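Local atomic coordinates of beta-galactosidase (Bacillus circulans subsp. alkalophilus, PDB entry 3TTY), a protein that hydrolyses terminal beta-linked galactose from beta-galactosides, acting as a trimeric, TIM-barrel glycoside hydrolase with galactose bound in its pocket. Residues 97-105 / 201-211; 181-189 / 213-221. All coordinates share one frame; numbering follows the deposited sequence.

Interaction 1: residues 97-105 / 201-211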
loop_
_atom_site.group_PDB
_atom_site.type_symbol
_atom_site.label_atom_id
_atom_site.label_comp_id
_atom_site.label_asym_id
_atom_site.label_seq_id
_atom_site.Cartn_x
_atom_site.Cartn_y
_atom_site.Cartn_z
ATOM N N LEU A 97 23.291 -7.495 -14.576
ATOM C CA LEU A 97 21.958 -7.260 -14.035
ATOM C C LEU A 97 21.980 -6.918 -12.544
ATOM O O LEU A 97 22.782 -7.465 -11.770
ATOM C CB LEU A 97 21.089 -8.489 -14.266
ATOM C CG LEU A 97 20.801 -8.890 -15.713
ATOM C CD1 LEU A 97 20.256 -10.312 -15.763
ATOM C CD2 LEU A 97 19.836 -7.914 -16.394
ATOM N N ARG A 98 21.075 -6.034 -12.135
ATOM C CA ARG A 98 21.034 -5.584 -10.748
ATOM C C ARG A 98 20.312 -6.564 -9.823
ATOM O O ARG A 98 19.572 -7.445 -10.276
ATOM C CB ARG A 98 20.389 -4.199 -10.645
ATOM C CG ARG A 98 21.284 -3.092 -11.147
ATOM C CD ARG A 98 20.652 -1.736 -11.009
ATOM N NE ARG A 98 21.490 -0.716 -11.638
ATOM C CZ ARG A 98 21.125 0.554 -11.803
ATOM N NH1 ARG A 98 19.929 0.974 -11.392
ATOM N NH2 ARG A 98 21.946 1.401 -12.402
ATOM N N VAL A 99 20.581 -6.419 -8.531
ATOM C CA VAL A 99 19.796 -7.041 -7.489
ATOM C C VAL A 99 19.054 -5.903 -6.786
ATOM O O VAL A 99 19.648 -4.867 -6.445
ATOM C CB VAL A 99 20.689 -7.840 -6.538
ATOM C CG1 VAL A 99 19.973 -8.142 -5.227
ATOM C CG2 VAL A 99 21.107 -9.123 -7.219
ATOM N N ASP A 100 17.743 -6.055 -6.626
ATOM C CA ASP A 100 16.963 -4.931 -6.145
ATOM C C ASP A 100 16.917 -4.811 -4.623
ATOM O O ASP A 100 17.472 -5.626 -3.883
ATOM C CB ASP A 100 15.558 -4.909 -6.764
ATOM C CG ASP A 100 14.716 -6.111 -6.371
ATOM O OD1 ASP A 100 14.867 -6.615 -5.237
ATOM O OD2 ASP A 100 13.892 -6.549 -7.207
ATOM N N TYR A 101 16.249 -3.763 -4.180
ATOM C CA TYR A 101 16.077 -3.451 -2.775
ATOM C C TYR A 101 15.435 -4.613 -2.009
ATOM O O TYR A 101 15.633 -4.748 -0.807
ATOM C CB TYR A 101 15.246 -2.166 -2.670
ATOM C CG TYR A 101 14.938 -1.692 -1.267
ATOM C CD1 TYR A 101 15.830 -0.884 -0.574
ATOM C CD2 TYR A 101 13.737 -2.029 -0.651
ATOM C CE1 TYR A 101 15.535 -0.432 0.705
ATOM C CE2 TYR A 101 13.436 -1.588 0.619
ATOM C CZ TYR A 101 14.336 -0.791 1.297
ATOM O OH TYR A 101 14.025 -0.340 2.558
ATOM N N GLU A 102 14.700 -5.476 -2.708
ATOM C CA GLU A 102 14.070 -6.606 -2.043
ATOM C C GLU A 102 14.963 -7.844 -2.065
ATOM O O GLU A 102 14.560 -8.902 -1.600
ATOM C CB GLU A 102 12.697 -6.929 -2.659
ATOM C CG GLU A 102 11.773 -5.719 -2.874
ATOM C CD GLU A 102 11.202 -5.152 -1.580
ATOM O OE1 GLU A 102 11.236 -5.845 -0.536
ATOM O OE2 GLU A 102 10.722 -3.999 -1.607
ATOM N N GLY A 103 16.173 -7.706 -2.605
ATOM C CA GLY A 103 17.142 -8.799 -2.649
ATOM C C GLY A 103 17.060 -9.670 -3.901
ATOM O O GLY A 103 17.791 -10.663 -4.039
ATOM N N ARG A 104 16.176 -9.304 -4.821
ATOM C CA ARG A 104 15.918 -10.141 -5.989
ATOM C C ARG A 104 16.881 -9.867 -7.129
ATOM O O ARG A 104 17.104 -8.716 -7.489
ATOM C CB ARG A 104 14.494 -9.910 -6.490
ATOM C CG ARG A 104 13.423 -10.318 -5.509
ATOM C CD ARG A 104 12.038 -9.986 -6.064
ATOM N NE ARG A 104 11.855 -8.551 -6.248
ATOM C CZ ARG A 104 10.669 -7.963 -6.321
ATOM N NH1 ARG A 104 9.561 -8.691 -6.224
ATOM N NH2 ARG A 104 10.588 -6.654 -6.484
ATOM N N LYS A 105 17.435 -10.920 -7.708
ATOM C CA LYS A 105 18.227 -10.785 -8.928
ATOM C C LYS A 105 17.327 -10.504 -10.152
ATOM O O LYS A 105 16.468 -11.309 -10.512
ATOM C CB LYS A 105 19.053 -12.053 -9.155
ATOM C CG LYS A 105 19.912 -12.030 -10.424
ATOM C CD LYS A 105 21.013 -10.966 -10.342
ATOM C CE LYS A 105 22.091 -11.213 -11.400
ATOM N NZ LYS A 105 23.250 -10.290 -11.292
ATOM N N ASN A 201 19.513 -3.080 2.685
ATOM C CA ASN A 201 18.242 -3.103 1.966
ATOM C C ASN A 201 17.236 -3.892 2.792
ATOM O O ASN A 201 17.410 -4.026 3.995
ATOM C CB ASN A 201 18.403 -3.652 0.536
ATOM C CG ASN A 201 18.875 -5.092 0.508
ATOM O OD1 ASN A 201 18.945 -5.753 1.537
ATOM N ND2 ASN A 201 19.177 -5.593 -0.687
ATOM N N ALA A 202 16.194 -4.409 2.165
ATOM C CA ALA A 202 15.130 -5.073 2.918
ATOM C C ALA A 202 15.580 -6.352 3.637
ATOM O O ALA A 202 14.891 -6.837 4.526
ATOM C CB ALA A 202 13.915 -5.357 2.014
ATOM N N LEU A 203 16.727 -6.904 3.247
ATOM C CA LEU A 203 17.228 -8.113 3.886
ATOM C C LEU A 203 18.010 -7.785 5.164
ATOM O O LEU A 203 18.288 -8.672 5.954
ATOM C CB LEU A 203 18.122 -8.921 2.932
ATOM C CG LEU A 203 17.537 -9.414 1.595
ATOM C CD1 LEU A 203 18.566 -10.214 0.759
ATOM C CD2 LEU A 203 16.268 -10.238 1.810
ATOM N N SER A 204 18.357 -6.513 5.363
ATOM C CA SER A 204 19.321 -6.162 6.401
ATOM C C SER A 204 18.874 -5.036 7.338
ATOM O O SER A 204 18.179 -5.307 8.298
ATOM C CB SER A 204 20.699 -5.879 5.782
ATOM O OG SER A 204 20.606 -4.907 4.751
ATOM N N GLU A 205 19.257 -3.787 7.061
ATOM C CA GLU A 205 18.949 -2.674 7.962
ATOM C C GLU A 205 17.736 -1.830 7.568
ATOM O O GLU A 205 17.295 -0.985 8.341
ATOM C CB GLU A 205 20.147 -1.727 8.078
ATOM C CG GLU A 205 21.422 -2.349 8.597
ATOM C CD GLU A 205 21.340 -2.776 10.065
ATOM O OE1 GLU A 205 22.379 -3.204 10.598
ATOM O OE2 GLU A 205 20.249 -2.692 10.675
ATOM N N GLU A 206 17.215 -2.025 6.366
ATOM C CA GLU A 206 16.238 -1.074 5.832
ATOM C C GLU A 206 14.884 -1.703 5.595
ATOM O O GLU A 206 14.768 -2.920 5.474
ATOM C CB GLU A 206 16.745 -0.417 4.542
ATOM C CG GLU A 206 17.923 0.523 4.799
ATOM C CD GLU A 206 18.344 1.342 3.584
ATOM O OE1 GLU A 206 19.435 1.948 3.642
ATOM O OE2 GLU A 206 17.595 1.389 2.580
ATOM N N TRP A 207 13.860 -0.865 5.556
ATOM C CA TRP A 207 12.539 -1.333 5.180
ATOM C C TRP A 207 11.705 -0.175 4.674
ATOM O O TRP A 207 12.023 0.991 4.921
ATOM C CB TRP A 207 11.840 -2.035 6.345
ATOM C CG TRP A 207 11.476 -1.130 7.520
ATOM C CD1 TRP A 207 10.243 -0.598 7.799
ATOM C CD2 TRP A 207 12.349 -0.686 8.580
ATOM N NE1 TRP A 207 10.296 0.138 8.962
ATOM C CE2 TRP A 207 11.572 0.098 9.463
ATOM C CE3 TRP A 207 13.706 -0.880 8.866
ATOM C CZ2 TRP A 207 12.109 0.702 10.603
ATOM C CZ3 TRP A 207 14.241 -0.284 10.008
ATOM C CH2 TRP A 207 13.438 0.495 10.863
ATOM N N SER A 208 10.648 -0.513 3.946
ATOM C CA SER A 208 9.675 0.470 3.472
ATOM C C SER A 208 10.311 1.570 2.654
ATOM O O SER A 208 9.797 2.686 2.611
ATOM C CB SER A 208 8.908 1.085 4.647
ATOM O OG SER A 208 8.110 0.100 5.288
ATOM N N GLY A 209 11.433 1.254 2.013
ATOM C CA GLY A 209 12.033 2.150 1.034
ATOM C C GLY A 209 12.845 3.309 1.587
ATOM O O GLY A 209 13.783 3.771 0.925
ATOM N N ASN A 210 12.498 3.787 2.785
ATOM C CA ASN A 210 13.174 4.950 3.364
ATOM C C ASN A 210 13.454 4.865 4.865
ATOM O O ASN A 210 13.847 5.853 5.481
ATOM C CB ASN A 210 12.393 6.239 3.065
ATOM C CG ASN A 210 10.945 6.204 3.583
ATOM O OD1 ASN A 210 10.081 6.908 3.057
ATOM N ND2 ASN A 210 10.678 5.391 4.604
ATOM N N ARG A 211 13.242 3.696 5.458
ATOM C CA ARG A 211 13.468 3.527 6.892
ATOM C C ARG A 211 14.732 2.702 7.116
ATOM O O ARG A 211 15.069 1.849 6.292
ATOM C CB ARG A 211 12.266 2.833 7.545
ATOM C CG ARG A 211 11.419 3.707 8.466
ATOM C CD ARG A 211 10.715 4.824 7.733
ATOM N NE ARG A 211 11.647 5.857 7.291
ATOM C CZ ARG A 211 12.042 6.882 8.041
ATOM N NH1 ARG A 211 11.591 7.012 9.285
ATOM N NH2 ARG A 211 12.898 7.773 7.553
#
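Asn-201 brings its CB to 3.3 Å from Tyr-101 O, while chi1 of 63° puts CG between the backbone N and the carbonyl carbon, from where OD1 bends back to accept from Leu-203 N, an Asx turn within the type I turn 201-204. Ala-202 N then donates to Tyr-101 O (3.0 Å, 162°), docking this turn on the type I turn Asp-100 to Gly-103, itself braced by an Asx turn at Asp-100. The same nitrogen lies over the centre of one face of the Tyr-101 ring, and Ala-202 CB touches CE2. Leu-203 CD1 rests 4.0 Å from the CA of Gly-103. Farther on, Glu-206 sets OE2 at the ring edge, 3.3 Å from Tyr-101 CE1; its OE1 is taken by Ser-218 and Arg-222. Tyr-101 stretches across to the next turn, where its OH accepts a bent bond from Gly-209 N (3.1 Å, 136°). Beside this contact, Glu-102 pairs with Arg-104 of the second subunit, so the docked turns also take part in the trimer interface. The 97-105 loop runs between helices 87-92 and 119-135; strand 206-207 pairs antiparallel with strand 211-212, which leads into helix 215-243.

Interaction 2: residues 181-189 / 213-221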
loop_
_atom_site.group_PDB
_atom_site.type_symbol
_atom_site.label_atom_id
_atom_site.label_comp_id
_atom_site.label_asym_id
_atom_site.label_seq_id
_atom_site.Cartn_x
_atom_site.Cartn_y
_atom_site.Cartn_z
ATOM N N ALA A 181 32.474 6.053 13.326
ATOM C CA ALA A 181 31.655 6.814 12.383
ATOM C C ALA A 181 30.217 6.300 12.349
ATOM O O ALA A 181 29.290 7.075 12.182
ATOM C CB ALA A 181 32.262 6.784 10.981
ATOM N N TRP A 182 30.039 4.996 12.529
ATOM C CA TRP A 182 28.720 4.375 12.406
ATOM C C TRP A 182 28.028 4.164 13.746
ATOM O O TRP A 182 26.884 3.706 13.790
ATOM C CB TRP A 182 28.829 3.022 11.690
ATOM C CG TRP A 182 28.916 3.124 10.202
ATOM C CD1 TRP A 182 28.889 4.263 9.461
ATOM C CD2 TRP A 182 29.020 2.037 9.269
ATOM N NE1 TRP A 182 28.985 3.958 8.127
ATOM C CE2 TRP A 182 29.053 2.599 7.979
ATOM C CE3 TRP A 182 29.097 0.650 9.400
ATOM C CZ2 TRP A 182 29.149 1.825 6.826
ATOM C CZ3 TRP A 182 29.198 -0.117 8.258
ATOM C CH2 TRP A 182 29.218 0.474 6.985
ATOM N N ASN A 183 28.727 4.485 14.831
ATOM C CA ASN A 183 28.233 4.241 16.195
ATOM C C ASN A 183 27.819 2.782 16.469
ATOM O O ASN A 183 26.774 2.515 17.052
ATOM C CB ASN A 183 27.080 5.185 16.526
ATOM C CG ASN A 183 27.082 5.594 17.983
ATOM O OD1 ASN A 183 28.120 5.999 18.512
ATOM N ND2 ASN A 183 25.942 5.443 18.653
ATOM N N THR A 184 28.650 1.837 16.064
ATOM C CA THR A 184 28.241 0.444 16.075
ATOM C C THR A 184 28.159 -0.196 17.467
ATOM O O THR A 184 27.752 -1.348 17.587
ATOM C CB THR A 184 29.147 -0.410 15.186
ATOM O OG1 THR A 184 30.473 -0.415 15.727
ATOM C CG2 THR A 184 29.181 0.146 13.768
ATOM N N SER A 185 28.547 0.520 18.519
ATOM C CA SER A 185 28.348 -0.043 19.856
ATOM C C SER A 185 26.849 -0.118 20.163
ATOM O O SER A 185 26.427 -0.875 21.042
ATOM C CB SER A 185 29.101 0.736 20.925
ATOM O OG SER A 185 28.537 2.016 21.087
ATOM N N PHE A 186 26.056 0.658 19.421
ATOM C CA PHE A 186 24.591 0.591 19.482
ATOM C C PHE A 186 24.117 -0.730 18.861
ATOM O O PHE A 186 24.616 -1.140 17.817
ATOM C CB PHE A 186 23.984 1.784 18.726
ATOM C CG PHE A 186 22.466 1.835 18.737
ATOM C CD1 PHE A 186 21.775 2.227 19.869
ATOM C CD2 PHE A 186 21.741 1.547 17.590
ATOM C CE1 PHE A 186 20.391 2.305 19.868
ATOM C CE2 PHE A 186 20.352 1.613 17.581
ATOM C CZ PHE A 186 19.676 1.993 18.719
ATOM N N TRP A 187 23.157 -1.384 19.513
ATOM C CA TRP A 187 22.636 -2.686 19.078
ATOM C C TRP A 187 23.716 -3.725 18.719
ATOM O O TRP A 187 23.595 -4.438 17.721
ATOM C CB TRP A 187 21.632 -2.530 17.917
ATOM C CG TRP A 187 20.331 -1.846 18.304
ATOM C CD1 TRP A 187 20.007 -1.335 19.529
ATOM C CD2 TRP A 187 19.194 -1.605 17.456
ATOM N NE1 TRP A 187 18.750 -0.785 19.495
ATOM C CE2 TRP A 187 18.226 -0.938 18.238
ATOM C CE3 TRP A 187 18.905 -1.884 16.114
ATOM C CZ2 TRP A 187 16.989 -0.537 17.723
ATOM C CZ3 TRP A 187 17.684 -1.491 15.598
ATOM C CH2 TRP A 187 16.733 -0.821 16.405
ATOM N N SER A 188 24.761 -3.815 19.540
ATOM C CA SER A 188 25.784 -4.846 19.361
ATOM C C SER A 188 26.200 -4.970 17.884
ATOM O O SER A 188 26.283 -6.071 17.336
ATOM C CB SER A 188 25.270 -6.189 19.896
ATOM O OG SER A 188 26.243 -7.208 19.775
ATOM N N HIS A 189 26.450 -3.830 17.244
ATOM C CA HIS A 189 26.772 -3.816 15.820
ATOM C C HIS A 189 28.270 -3.822 15.511
ATOM O O HIS A 189 28.670 -3.687 14.349
ATOM C CB HIS A 189 26.068 -2.660 15.117
ATOM C CG HIS A 189 24.824 -3.077 14.404
ATOM N ND1 HIS A 189 23.826 -3.809 15.013
ATOM C CD2 HIS A 189 24.428 -2.901 13.122
ATOM C CE1 HIS A 189 22.861 -4.050 14.147
ATOM N NE2 HIS A 189 23.205 -3.511 12.989
ATOM N N ASN A 213 17.610 1.078 10.432
ATOM C CA ASN A 213 18.077 0.929 11.804
ATOM C C ASN A 213 19.424 1.624 12.024
ATOM O O ASN A 213 19.756 2.020 13.140
ATOM C CB ASN A 213 18.240 -0.549 12.128
ATOM C CG ASN A 213 16.928 -1.293 12.126
ATOM O OD1 ASN A 213 15.939 -0.829 12.678
ATOM N ND2 ASN A 213 16.912 -2.447 11.495
ATOM N N PHE A 214 20.195 1.755 10.946
ATOM C CA PHE A 214 21.551 2.286 11.016
ATOM C C PHE A 214 21.804 3.333 9.936
ATOM O O PHE A 214 22.278 2.998 8.855
ATOM C CB PHE A 214 22.570 1.138 10.906
ATOM C CG PHE A 214 23.079 0.689 12.230
ATOM C CD1 PHE A 214 22.307 -0.133 13.040
ATOM C CD2 PHE A 214 24.303 1.142 12.706
ATOM C CE1 PHE A 214 22.763 -0.510 14.300
ATOM C CE2 PHE A 214 24.756 0.765 13.957
ATOM C CZ PHE A 214 23.984 -0.058 14.754
ATOM N N GLN A 215 21.505 4.602 10.224
ATOM C CA GLN A 215 21.551 5.602 9.151
ATOM C C GLN A 215 22.958 5.788 8.575
ATOM O O GLN A 215 23.116 6.091 7.388
ATOM C CB GLN A 215 20.867 6.949 9.501
ATOM C CG GLN A 215 20.284 7.128 10.900
ATOM C CD GLN A 215 19.163 6.162 11.261
ATOM O OE1 GLN A 215 19.419 5.106 11.833
ATOM N NE2 GLN A 215 17.918 6.537 10.971
ATOM N N GLY A 216 23.978 5.568 9.402
ATOM C CA GLY A 216 25.344 5.738 8.957
ATOM C C GLY A 216 25.671 4.821 7.796
ATOM O O GLY A 216 26.341 5.219 6.833
ATOM N N ILE A 217 25.200 3.583 7.889
ATOM C CA ILE A 217 25.384 2.610 6.824
ATOM C C ILE A 217 24.571 3.004 5.575
ATOM O O ILE A 217 25.088 3.037 4.466
ATOM C CB ILE A 217 24.976 1.211 7.317
ATOM C CG1 ILE A 217 25.792 0.842 8.558
ATOM C CG2 ILE A 217 25.164 0.175 6.224
ATOM C CD1 ILE A 217 25.496 -0.550 9.104
ATOM N N SER A 218 23.296 3.313 5.775
ATOM C CA SER A 218 22.411 3.695 4.685
ATOM C C SER A 218 22.935 4.927 3.960
ATOM O O SER A 218 22.913 4.998 2.731
ATOM C CB SER A 218 21.020 3.969 5.234
ATOM O OG SER A 218 20.451 2.780 5.753
ATOM N N LEU A 219 23.411 5.894 4.732
ATOM C CA LEU A 219 23.949 7.128 4.180
ATOM C C LEU A 219 25.170 6.854 3.303
ATOM O O LEU A 219 25.227 7.305 2.166
ATOM C CB LEU A 219 24.309 8.094 5.309
ATOM C CG LEU A 219 24.881 9.465 4.943
ATOM C CD1 LEU A 219 24.020 10.145 3.902
ATOM C CD2 LEU A 219 25.025 10.345 6.202
ATOM N N ASP A 220 26.139 6.112 3.844
ATOM C CA ASP A 220 27.329 5.714 3.096
ATOM C C ASP A 220 27.043 4.879 1.866
ATOM O O ASP A 220 27.752 4.983 0.879
ATOM C CB ASP A 220 28.335 4.965 3.981
ATOM C CG ASP A 220 29.132 5.901 4.871
ATOM O OD1 ASP A 220 29.821 5.406 5.788
ATOM O OD2 ASP A 220 29.042 7.136 4.673
ATOM N N TYR A 221 26.025 4.035 1.919
ATOM C CA TYR A 221 25.750 3.207 0.755
ATOM C C TYR A 221 25.225 4.066 -0.408
ATOM O O TYR A 221 25.580 3.850 -1.577
ATOM C CB TYR A 221 24.787 2.071 1.103
ATOM C CG TYR A 221 24.825 0.964 0.080
ATOM C CD1 TYR A 221 25.862 0.026 0.079
ATOM C CD2 TYR A 221 23.833 0.859 -0.896
ATOM C CE1 TYR A 221 25.903 -0.992 -0.867
ATOM C CE2 TYR A 221 23.864 -0.152 -1.838
ATOM C CZ TYR A 221 24.903 -1.065 -1.823
ATOM O OH TYR A 221 24.930 -2.054 -2.764
HETATM O O HOH W 1 24.810 4.686 12.107
#
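Trp-182 and the first turns of helix 215-243 illustrate how a helix end can be seated on another helix: helix 175-181 finishes in a Schellman motif at Asn-183, and Phe-186 at the end of the type I turn that follows, with His-189 just beyond it, forms an aromatic cluster with Phe-214, the N-cap residue of the second helix. From its CB, which points toward that helix, Trp-182 turns its indole beside its own backbone N (chi1 -81°). CD1 passes 3.7 Å from Gly-216 C, a close approach at a residue without a side chain. NE1 donates to Asp-220 OD1 (2.9 Å, 152°), meeting the oxygen from above the carboxylate plane; Tyr-172 OH also bonds this oxygen, and OD2 pairs with Arg-223. Across the six-membered ring, Ile-217 CG1 sits over the face in a CH-pi contact, 3.4 Å from CE3, and at the tip CH2 still lies against Ile-217, nearest to CG1 with CG2 a little farther.

Phe-214 fills the other half of the contact. It forms an offset stack with His-189, the planes only 8° apart, though the exact spacing of the rings is doubtful. The imidazole is held in rotation from two sides: ND1 donates in its ring plane to Trp-187 O at 2.8 Å, and NE2 probably bonds Glu-205. Phe-186 approaches more obliquely, its CD2 4.0 Å from Phe-214 CZ, while Trp-187 meets Asn-213 with its ring edge, CZ3 against OD1. Trp-187 also packs on Phe-45 and Arg-111 of the second subunit, both residues of a galactose pocket. Where the helix begins, a water joins the backbones: it donates to Trp-182 O and accepts from Gly-216 N at 3.0 Å.

The four segments alternate along the chain, and the contact centres lie about 17 Å apart. Two probable hydrogen bonds join them directly: Glu-205 OE1 to His-189 NE2 and Glu-206 OE1 to Ser-218 OG, each 2.5 Å. Trp-207 of interaction 1 adds packing, its CZ3 lying 3.2 Å from Asn-213 OD1 in interaction 2. Both contacts reach the second subunit. The side chain of Trp-187 in interaction 2 comes closest to a sugar, about 4 Å from a bound galactose, consistent with one subunit helping to wall the pocket of its neighbour. In interaction 1 the side chain of Trp-207 is about 11 Å from a galactose and that of Asn-201 about 10 Å from the zinc ion.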